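Local coordinates for protein mandelate racemase/muconate lactonizing enzyme (Roseovarius nubinhibens, PDB 2QDD) that is of unknown specific function but, as a magnesium-dependent member of the enolase superfamily, probably abstracts a proton next to a substrate carboxylate, at residues A178-I183 / V207-S212; I219-P222 / Q228-H231; G52-H57 / P65-G70; S58-H63 / E294-T299. All coordinates share one frame; numbering follows the deposited sequence. Where two conformers were deposited one is given.

In the fold
The chain follows the enolase-superfamily plan, an alpha+beta capping domain packed on a barrel of parallel strands and helices. Contact 3 belongs to the cap and contacts 1 and 2 to the barrel; contact 4 joins cap to barrel. Residues 52-57, 58-63 and 65-70 come first along the chain, then contact 1, contact 2 and finally 294-299, so contact 4 spans both barrel contacts. Centre to centre, contacts 3 and 4 are about 8 Å apart and touch, Trp55 lying against Val296. Contacts 1 and 2, with centres about 15 Å apart, meet through Leu210 and Ile219. Contacts 2 and 4 (centres about 20 Å apart) both lie by the magnesium site, contact 4 through Tyr59 of the cap.

Contact 1 of 4, residues A178-I183 / V207-S212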
# COMPACT_ATOMS: atom_id res chain seq x y z
N ALA A 178 -8.07 -36.13 -0.77
CA ALA A 178 -8.69 -37.32 -0.17
C ALA A 178 -8.19 -37.64 1.24
O ALA A 178 -8.96 -38.15 2.06
CB ALA A 178 -8.51 -38.53 -1.08
N ARG A 179 -6.92 -37.34 1.51
CA ARG A 179 -6.36 -37.43 2.86
C ARG A 179 -7.00 -36.43 3.82
O ARG A 179 -7.46 -36.80 4.90
CB ARG A 179 -4.85 -37.19 2.83
CG ARG A 179 -4.03 -38.42 2.54
CD ARG A 179 -2.59 -38.04 2.24
NE ARG A 179 -1.94 -39.03 1.40
CZ ARG A 179 -0.84 -38.80 0.68
NH1 ARG A 179 -0.25 -37.61 0.70
NH2 ARG A 179 -0.32 -39.78 -0.05
N ILE A 180 -7.01 -35.16 3.42
CA ILE A 180 -7.54 -34.08 4.25
C ILE A 180 -9.01 -34.32 4.59
O ILE A 180 -9.40 -34.23 5.76
CB ILE A 180 -7.31 -32.68 3.59
CG1 ILE A 180 -5.84 -32.27 3.70
CG2 ILE A 180 -8.17 -31.62 4.25
CD1 ILE A 180 -5.42 -31.23 2.68
N GLU A 181 -9.82 -34.66 3.58
CA GLU A 181 -11.26 -34.80 3.77
C GLU A 181 -11.67 -36.02 4.60
O GLU A 181 -12.70 -35.98 5.28
CB GLU A 181 -12.01 -34.77 2.44
CG GLU A 181 -11.93 -33.44 1.68
CD GLU A 181 -12.92 -32.38 2.15
OE1 GLU A 181 -13.69 -31.88 1.30
OE2 GLU A 181 -12.93 -32.03 3.35
N ALA A 182 -10.88 -37.09 4.54
CA ALA A 182 -11.12 -38.27 5.37
C ALA A 182 -10.75 -38.02 6.84
O ALA A 182 -11.53 -38.33 7.74
CB ALA A 182 -10.37 -39.48 4.82
N ILE A 183 -9.56 -37.46 7.05
CA ILE A 183 -9.00 -37.24 8.39
C ILE A 183 -9.81 -36.21 9.19
O ILE A 183 -10.06 -36.40 10.39
CB ILE A 183 -7.50 -36.83 8.31
CG1 ILE A 183 -6.63 -38.04 7.95
CG2 ILE A 183 -7.01 -36.22 9.60
CD1 ILE A 183 -5.21 -37.68 7.57
N VAL A 207 -2.95 -23.66 -3.26
CA VAL A 207 -4.20 -23.00 -3.65
C VAL A 207 -5.22 -24.02 -4.18
O VAL A 207 -6.39 -23.98 -3.80
CB VAL A 207 -3.93 -21.84 -4.65
CG1 VAL A 207 -5.22 -21.33 -5.28
CG2 VAL A 207 -3.22 -20.69 -3.95
N GLU A 208 -4.76 -24.95 -5.02
CA GLU A 208 -5.63 -25.97 -5.60
C GLU A 208 -6.21 -26.96 -4.59
O GLU A 208 -7.42 -27.19 -4.60
CB GLU A 208 -4.93 -26.72 -6.74
CG GLU A 208 -5.79 -27.82 -7.38
CD GLU A 208 -5.00 -28.77 -8.27
OE1 GLU A 208 -3.74 -28.73 -8.24
OE2 GLU A 208 -5.63 -29.57 -8.99
N VAL A 209 -5.38 -27.55 -3.72
CA VAL A 209 -5.93 -28.44 -2.69
C VAL A 209 -6.77 -27.76 -1.61
O VAL A 209 -7.84 -28.27 -1.27
CB VAL A 209 -4.97 -29.59 -2.18
CG1 VAL A 209 -3.65 -29.68 -2.94
CG2 VAL A 209 -4.76 -29.55 -0.67
N LEU A 210 -6.33 -26.61 -1.11
CA LEU A 210 -7.02 -25.94 -0.01
C LEU A 210 -8.33 -25.28 -0.43
O LEU A 210 -9.23 -25.14 0.38
CB LEU A 210 -6.12 -24.94 0.72
CG LEU A 210 -4.92 -25.52 1.47
CD1 LEU A 210 -4.10 -24.42 2.13
CD2 LEU A 210 -5.37 -26.53 2.50
N ASN A 211 -8.45 -24.92 -1.71
CA ASN A 211 -9.72 -24.46 -2.25
C ASN A 211 -10.61 -25.56 -2.82
O ASN A 211 -11.68 -25.28 -3.35
CB ASN A 211 -9.52 -23.32 -3.26
CG ASN A 211 -8.99 -22.04 -2.61
OD1 ASN A 211 -9.18 -21.82 -1.42
ND2 ASN A 211 -8.32 -21.21 -3.39
N SER A 212 -10.17 -26.81 -2.69
CA SER A 212 -10.98 -27.98 -3.08
C SER A 212 -11.63 -28.67 -1.89
O SER A 212 -12.40 -29.62 -2.06
CB SER A 212 -10.12 -28.98 -3.85
OG SER A 212 -9.53 -28.37 -4.98
O HOH W 1 -13.10 -32.94 -1.46
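Glu181 OE1 accepts two hydrogen bonds, one from the backbone N of Arg214 and another from a water that lies 3.0 Å from OE1. The same water donates weakly to Ser212 O at 3.4 Å, which makes it a bridge between the carboxylate and the loop just after helix 203-210; directly, Glu181 OE1 and Ser212 O stay 4.2 Å apart. The glutamate reaches this spot by folding over at chi2 (-82°), which bends its chain across toward residues 207-212. Deeper in, the join is apolar. Ile180 CD1 meets Val209 CG2 at 3.8 Å, the two side chains crossing at about a right angle. Helices 173-185 and 203-210 are successive outer helices of the enolase-type barrel, connected through strand 192-196, whose last residue, Asp196, is a magnesium ligand. Phe195 of that strand, together with Ile168 and Val213, packs on Ile180 as well. Val209 in turn rests on Pro173 and Ile177 of the first helix and on Trp201. Its chi1 of -6° nearly eclipses CG1 with the backbone N, an uncomfortable torsion that leaves the exact placement of the methyls less certain. Glu208 OE2 forms a salt bridge to Arg192 of a second subunit.

Contact 2 of 4, residues I219-P222 / Q228-H231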
# COMPACT_ATOMS: atom_id res chain seq x y z
N ILE A 219 -3.22 -25.42 8.80
CA ILE A 219 -2.25 -25.85 7.80
C ILE A 219 -0.88 -25.32 8.21
O ILE A 219 -0.69 -24.10 8.33
CB ILE A 219 -2.59 -25.34 6.38
CG1 ILE A 219 -4.02 -25.72 5.98
CG2 ILE A 219 -1.57 -25.84 5.35
CD1 ILE A 219 -4.35 -27.22 6.04
N GLU A 220 0.05 -26.23 8.43
CA GLU A 220 1.38 -25.86 8.88
C GLU A 220 2.32 -25.74 7.68
O GLU A 220 2.48 -26.70 6.91
CB GLU A 220 1.92 -26.86 9.91
CG GLU A 220 3.18 -26.40 10.62
CD GLU A 220 3.85 -27.52 11.42
OE1 GLU A 220 3.13 -28.36 12.01
OE2 GLU A 220 5.10 -27.56 11.46
N GLN A 221 2.90 -24.55 7.55
CA GLN A 221 3.97 -24.23 6.60
C GLN A 221 3.86 -24.92 5.23
O GLN A 221 4.62 -25.86 4.93
CB GLN A 221 5.35 -24.41 7.25
CG GLN A 221 6.54 -23.91 6.42
CD GLN A 221 6.92 -22.48 6.69
OE1 GLN A 221 7.03 -22.06 7.83
NE2 GLN A 221 7.17 -21.73 5.62
N PRO A 222 2.90 -24.49 4.40
CA PRO A 222 2.66 -25.21 3.15
C PRO A 222 3.81 -25.06 2.14
O PRO A 222 4.08 -25.99 1.37
CB PRO A 222 1.35 -24.60 2.62
CG PRO A 222 1.28 -23.25 3.23
CD PRO A 222 1.99 -23.33 4.56
N GLN A 228 5.89 -16.91 -0.25
CA GLN A 228 5.03 -17.90 -0.86
C GLN A 228 3.86 -18.25 0.06
O GLN A 228 2.73 -18.42 -0.41
CB GLN A 228 5.83 -19.16 -1.19
CG GLN A 228 6.68 -19.06 -2.44
CD GLN A 228 7.61 -20.24 -2.60
OE1 GLN A 228 7.21 -21.39 -2.38
NE2 GLN A 228 8.85 -19.98 -2.99
N CYS A 229 4.13 -18.36 1.36
CA CYS A 229 3.12 -18.68 2.35
C CYS A 229 2.05 -17.59 2.52
O CYS A 229 0.87 -17.89 2.66
CB CYS A 229 3.77 -19.02 3.70
SG CYS A 229 4.52 -20.67 3.76
N ALA A 230 2.50 -16.33 2.48
CA ALA A 230 1.61 -15.17 2.55
C ALA A 230 0.72 -15.04 1.31
O ALA A 230 -0.42 -14.58 1.40
CB ALA A 230 2.44 -13.90 2.74
N HIS A 231 1.27 -15.46 0.17
CA HIS A 231 0.53 -15.54 -1.09
C HIS A 231 -0.64 -16.51 -0.98
O HIS A 231 -1.77 -16.14 -1.31
CB HIS A 231 1.47 -15.94 -2.24
CG HIS A 231 0.80 -15.98 -3.58
ND1 HIS A 231 0.90 -14.95 -4.49
CD2 HIS A 231 0.04 -16.93 -4.18
CE1 HIS A 231 0.22 -15.25 -5.58
NE2 HIS A 231 -0.31 -16.45 -5.42
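In the beta-alpha-beta unit made of strand 218-220, helix 226-233 and strand 240-242, the turn leaving the first strand meets the helix through Gln221, Pro222 and Cys229. The sulfur is the focus. Cys229 SG projects from the helix toward the turn and comes within 3.4 Å of Gln221 NE2 and 3.8 Å of Pro222 CD; Pro222 CG follows, 4.2 Å from the same SG. The amide and the sulfur are simply packed together, for the amide has firmer partners: Gln221 NE2 donates to Cys223 O and Gln221 OE1 accepts from the backbone N of the magnesium ligand Asp243. Gripped at both ends, the amide should be held firmly in its rotation. Although the first bond of the Gln221 side chain leads away from the helix, a bend at chi2 (91°) brings the amide round to Cys229. Glu220, just before it, is a magnesium ligand whose OE1 makes a salt bridge with Lys265. Touching the ligand Glu244 as well, Gln221 is thus placed as a second-shell residue beside the metal ligands. Around it, Leu242 of strand 240-242 packs on both Gln221 and Cys229, while helix 203-210 approaches through Leu210, which touches Ile219, and Pro203, which touches Gln228.

Contact 3 of 4, residues G52-H57 / P65-G70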
# COMPACT_ATOMS: atom_id res chain seq x y z
N GLY A 52 22.00 -29.15 21.83
CA GLY A 52 21.64 -28.83 20.46
C GLY A 52 21.58 -30.08 19.61
O GLY A 52 22.60 -30.74 19.38
N CYS A 53 20.39 -30.41 19.13
CA CYS A 53 20.22 -31.56 18.26
C CYS A 53 19.36 -31.26 17.02
O CYS A 53 18.14 -31.36 17.07
CB CYS A 53 19.68 -32.75 19.03
SG CYS A 53 19.54 -34.24 18.05
N PRO A 54 20.01 -30.86 15.90
CA PRO A 54 19.35 -30.66 14.61
C PRO A 54 18.70 -31.92 14.07
O PRO A 54 19.21 -33.02 14.30
CB PRO A 54 20.51 -30.23 13.69
CG PRO A 54 21.54 -29.66 14.62
CD PRO A 54 21.45 -30.54 15.83
N TRP A 55 17.58 -31.77 13.37
CA TRP A 55 16.90 -32.92 12.77
C TRP A 55 17.58 -33.37 11.48
O TRP A 55 17.12 -33.08 10.37
CB TRP A 55 15.42 -32.61 12.53
CG TRP A 55 14.61 -33.84 12.20
CD1 TRP A 55 14.20 -34.25 10.96
CD2 TRP A 55 14.11 -34.81 13.13
NE1 TRP A 55 13.48 -35.42 11.06
CE2 TRP A 55 13.41 -35.78 12.38
CE3 TRP A 55 14.19 -34.95 14.53
CZ2 TRP A 55 12.79 -36.89 12.98
CZ3 TRP A 55 13.57 -36.05 15.12
CH2 TRP A 55 12.88 -37.00 14.35
N GLY A 56 18.70 -34.07 11.62
CA GLY A 56 19.65 -34.25 10.52
C GLY A 56 20.29 -32.95 10.09
O GLY A 56 20.33 -31.98 10.86
N HIS A 57 20.81 -32.93 8.87
CA HIS A 57 21.48 -31.75 8.34
C HIS A 57 20.75 -31.12 7.15
O HIS A 57 21.26 -30.20 6.53
CB HIS A 57 22.94 -32.07 7.98
CG HIS A 57 23.10 -33.27 7.10
ND1 HIS A 57 22.86 -33.23 5.74
CD2 HIS A 57 23.49 -34.54 7.37
CE1 HIS A 57 23.08 -34.43 5.22
NE2 HIS A 57 23.46 -35.24 6.19
N PRO A 65 28.26 -31.50 13.10
CA PRO A 65 29.66 -31.06 13.01
C PRO A 65 29.84 -29.54 13.03
O PRO A 65 30.81 -29.04 13.59
CB PRO A 65 30.14 -31.65 11.68
CG PRO A 65 29.21 -32.77 11.39
CD PRO A 65 27.89 -32.33 11.93
N GLY A 66 28.90 -28.81 12.43
CA GLY A 66 28.91 -27.34 12.49
C GLY A 66 28.62 -26.77 13.86
O GLY A 66 29.14 -25.71 14.22
N LEU A 67 27.80 -27.48 14.63
CA LEU A 67 27.46 -27.08 15.99
C LEU A 67 28.69 -27.11 16.90
O LEU A 67 28.96 -26.15 17.63
CB LEU A 67 26.35 -27.97 16.56
CG LEU A 67 25.29 -27.34 17.47
CD1 LEU A 67 24.00 -28.15 17.45
CD2 LEU A 67 25.77 -27.13 18.89
N ARG A 68 29.44 -28.20 16.82
CA ARG A 68 30.67 -28.35 17.60
C ARG A 68 31.79 -27.42 17.14
O ARG A 68 32.52 -26.87 17.98
CB ARG A 68 31.12 -29.80 17.62
CG ARG A 68 30.18 -30.70 18.42
CD ARG A 68 30.61 -32.15 18.40
NE ARG A 68 30.37 -32.79 17.10
CZ ARG A 68 29.24 -33.40 16.75
NH1 ARG A 68 28.22 -33.45 17.60
NH2 ARG A 68 29.13 -33.95 15.55
N ALA A 69 31.90 -27.21 15.82
CA ALA A 69 32.82 -26.21 15.26
C ALA A 69 32.49 -24.78 15.68
O ALA A 69 33.39 -23.98 15.94
CB ALA A 69 32.87 -26.31 13.73
N GLY A 70 31.19 -24.48 15.76
CA GLY A 70 30.72 -23.19 16.26
C GLY A 70 31.06 -22.94 17.72
O GLY A 70 31.49 -21.84 18.07
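A leucine methyl pressed against a bare peptide carbonyl is the striking point here: Leu67 CD1 lies 3.5 Å from Gly52 O and 3.8 Å from Gly52 C. Glycine carries no side chain on this flank, which faces the helix, and that lets the methyl come right down on the backbone at the end of strand 47-52. The same CD1 also meets the ring of Pro54, 3.9 Å from Pro54 CD and 4.0 Å from Pro54 CG, the two side chains slanting across one another. All the close approaches are therefore made by one branch of one leucine, the methyl meeting the carbonyl and the CD and CG atoms of the proline together. Leu67 has a chi1 of -143°, well off a staggered position. All three residues are buried, and the packing is apolar apart from the carbonyl. It fastens the loop that follows strand 47-52 to helix 64-78, within the capping domain of the enolase-type fold. Gly52 remains tied to Thr36 of strand 29-42 by backbone hydrogen bonding, and Ala62 lies against Pro54. From its other surroundings Leu67 receives Tyr102 and Pro106 of helix 101-119, which places its side chain among the strand end, the loop and two helices of the cap.

Contact 4 of 4, residues S58-H63 / E294-T299; sequences SYLPAH and EDVGGT
Val296 spreads its two methyls over two neighbours in the 58-63 loop. CG1 meets the Tyr59 ring obliquely at its CD2-CE2 bond, 3.7 Å from each of those atoms. CG2 goes to Leu60, where it stands 4.0 Å from Leu60 CD1. With CG1 anti to the backbone N (chi1 176°), the valine fork directs one prong at each residue. This is where the capping domain closes on the barrel: residues 58-63 belong to the loop between strand 47-52 and helix 64-78, and residues 294-299 follow the barrel strand 290-293. The place is next to the metal site, since Tyr59 OH is hydrogen-bonded to OE2 of the magnesium ligand Glu244 and to Lys267 NZ, while the tyrosine ring touches Asp243. The backbone Tyr59 O accepts from Arg199 NH1, which ties the loop to the barrel a second way. Val296 is set by its own surroundings. Its N makes a weak hydrogen bond to Asp295 OD2, 2.7 Å away and bent at 143°, and the same OD2 accepts from Asn269 N on helix 268-271. Farther along, Thr299 occupies the N-cap of helix 300-311, its OG1 bonded to Leu301 N and also to Glu51 and Tyr37 of the cap.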
# COMPACT_ATOMS: atom_id res chain seq x y z
N SER A 58 19.55 -31.63 6.85
CA SER A 58 18.80 -31.18 5.68
C SER A 58 17.53 -30.40 6.05
O SER A 58 16.93 -29.74 5.20
CB SER A 58 18.47 -32.36 4.76
OG SER A 58 17.26 -33.00 5.13
N TYR A 59 17.13 -30.47 7.32
CA TYR A 59 15.88 -29.88 7.79
C TYR A 59 15.94 -28.34 7.88
O TYR A 59 15.05 -27.65 7.38
CB TYR A 59 15.48 -30.49 9.14
CG TYR A 59 14.20 -29.94 9.73
CD1 TYR A 59 12.98 -30.09 9.07
CD2 TYR A 59 14.22 -29.27 10.94
CE1 TYR A 59 11.80 -29.57 9.62
CE2 TYR A 59 13.06 -28.74 11.50
CZ TYR A 59 11.86 -28.89 10.83
OH TYR A 59 10.71 -28.38 11.39
N LEU A 60 16.99 -27.84 8.52
CA LEU A 60 17.19 -26.41 8.76
C LEU A 60 18.67 -26.10 8.50
O LEU A 60 19.47 -27.03 8.35
CB LEU A 60 16.83 -26.08 10.22
CG LEU A 60 15.35 -25.95 10.60
CD1 LEU A 60 15.21 -25.76 12.09
CD2 LEU A 60 14.63 -24.83 9.83
N PRO A 61 19.04 -24.80 8.41
CA PRO A 61 20.47 -24.43 8.40
C PRO A 61 21.21 -24.78 9.69
O PRO A 61 21.52 -23.90 10.49
CB PRO A 61 20.45 -22.91 8.18
CG PRO A 61 19.11 -22.63 7.62
CD PRO A 61 18.19 -23.60 8.26
N ALA A 62 21.51 -26.07 9.85
CA ALA A 62 21.99 -26.64 11.10
C ALA A 62 22.54 -28.04 10.84
O ALA A 62 21.94 -28.81 10.10
CB ALA A 62 20.87 -26.71 12.12
N HIS A 63 23.68 -28.35 11.45
CA HIS A 63 24.27 -29.68 11.42
C HIS A 63 25.17 -29.90 12.63
O HIS A 63 25.82 -28.96 13.11
CB HIS A 63 25.01 -29.97 10.10
CG HIS A 63 26.17 -29.06 9.82
ND1 HIS A 63 27.35 -29.51 9.28
CD2 HIS A 63 26.32 -27.72 9.98
CE1 HIS A 63 28.19 -28.50 9.13
NE2 HIS A 63 27.59 -27.40 9.54
N GLU A 294 8.21 -26.22 21.22
CA GLU A 294 8.86 -27.53 21.21
C GLU A 294 10.28 -27.30 20.71
O GLU A 294 10.63 -26.18 20.35
CB GLU A 294 8.11 -28.47 20.26
CG GLU A 294 7.99 -27.96 18.82
CD GLU A 294 6.89 -28.65 18.06
OE1 GLU A 294 5.73 -28.66 18.55
OE2 GLU A 294 7.17 -29.19 16.97
N ASP A 295 11.12 -28.33 20.68
CA ASP A 295 12.37 -28.19 19.95
C ASP A 295 12.43 -29.06 18.70
O ASP A 295 11.50 -29.82 18.41
CB ASP A 295 13.61 -28.35 20.85
CG ASP A 295 14.79 -27.48 20.40
OD1 ASP A 295 15.83 -27.43 21.10
OD2 ASP A 295 14.70 -26.84 19.32
N VAL A 296 13.52 -28.91 17.95
CA VAL A 296 13.69 -29.45 16.60
C VAL A 296 13.89 -30.97 16.67
O VAL A 296 13.43 -31.71 15.80
CB VAL A 296 14.89 -28.76 15.90
CG1 VAL A 296 15.16 -29.36 14.53
CG2 VAL A 296 14.64 -27.27 15.76
N GLY A 297 14.57 -31.42 17.72
CA GLY A 297 14.74 -32.84 17.98
C GLY A 297 15.62 -33.10 19.17
O GLY A 297 16.07 -32.17 19.85
N GLY A 298 15.86 -34.39 19.43
CA GLY A 298 16.83 -34.81 20.44
C GLY A 298 16.20 -35.28 21.72
O GLY A 298 15.03 -35.69 21.75
N THR A 299 16.97 -35.22 22.80
CA THR A 299 16.64 -35.92 24.03
C THR A 299 15.68 -35.10 24.88
O THR A 299 15.35 -33.96 24.53
CB THR A 299 17.89 -36.27 24.87
OG1 THR A 299 18.38 -35.09 25.52
CG2 THR A 299 18.99 -36.87 24.01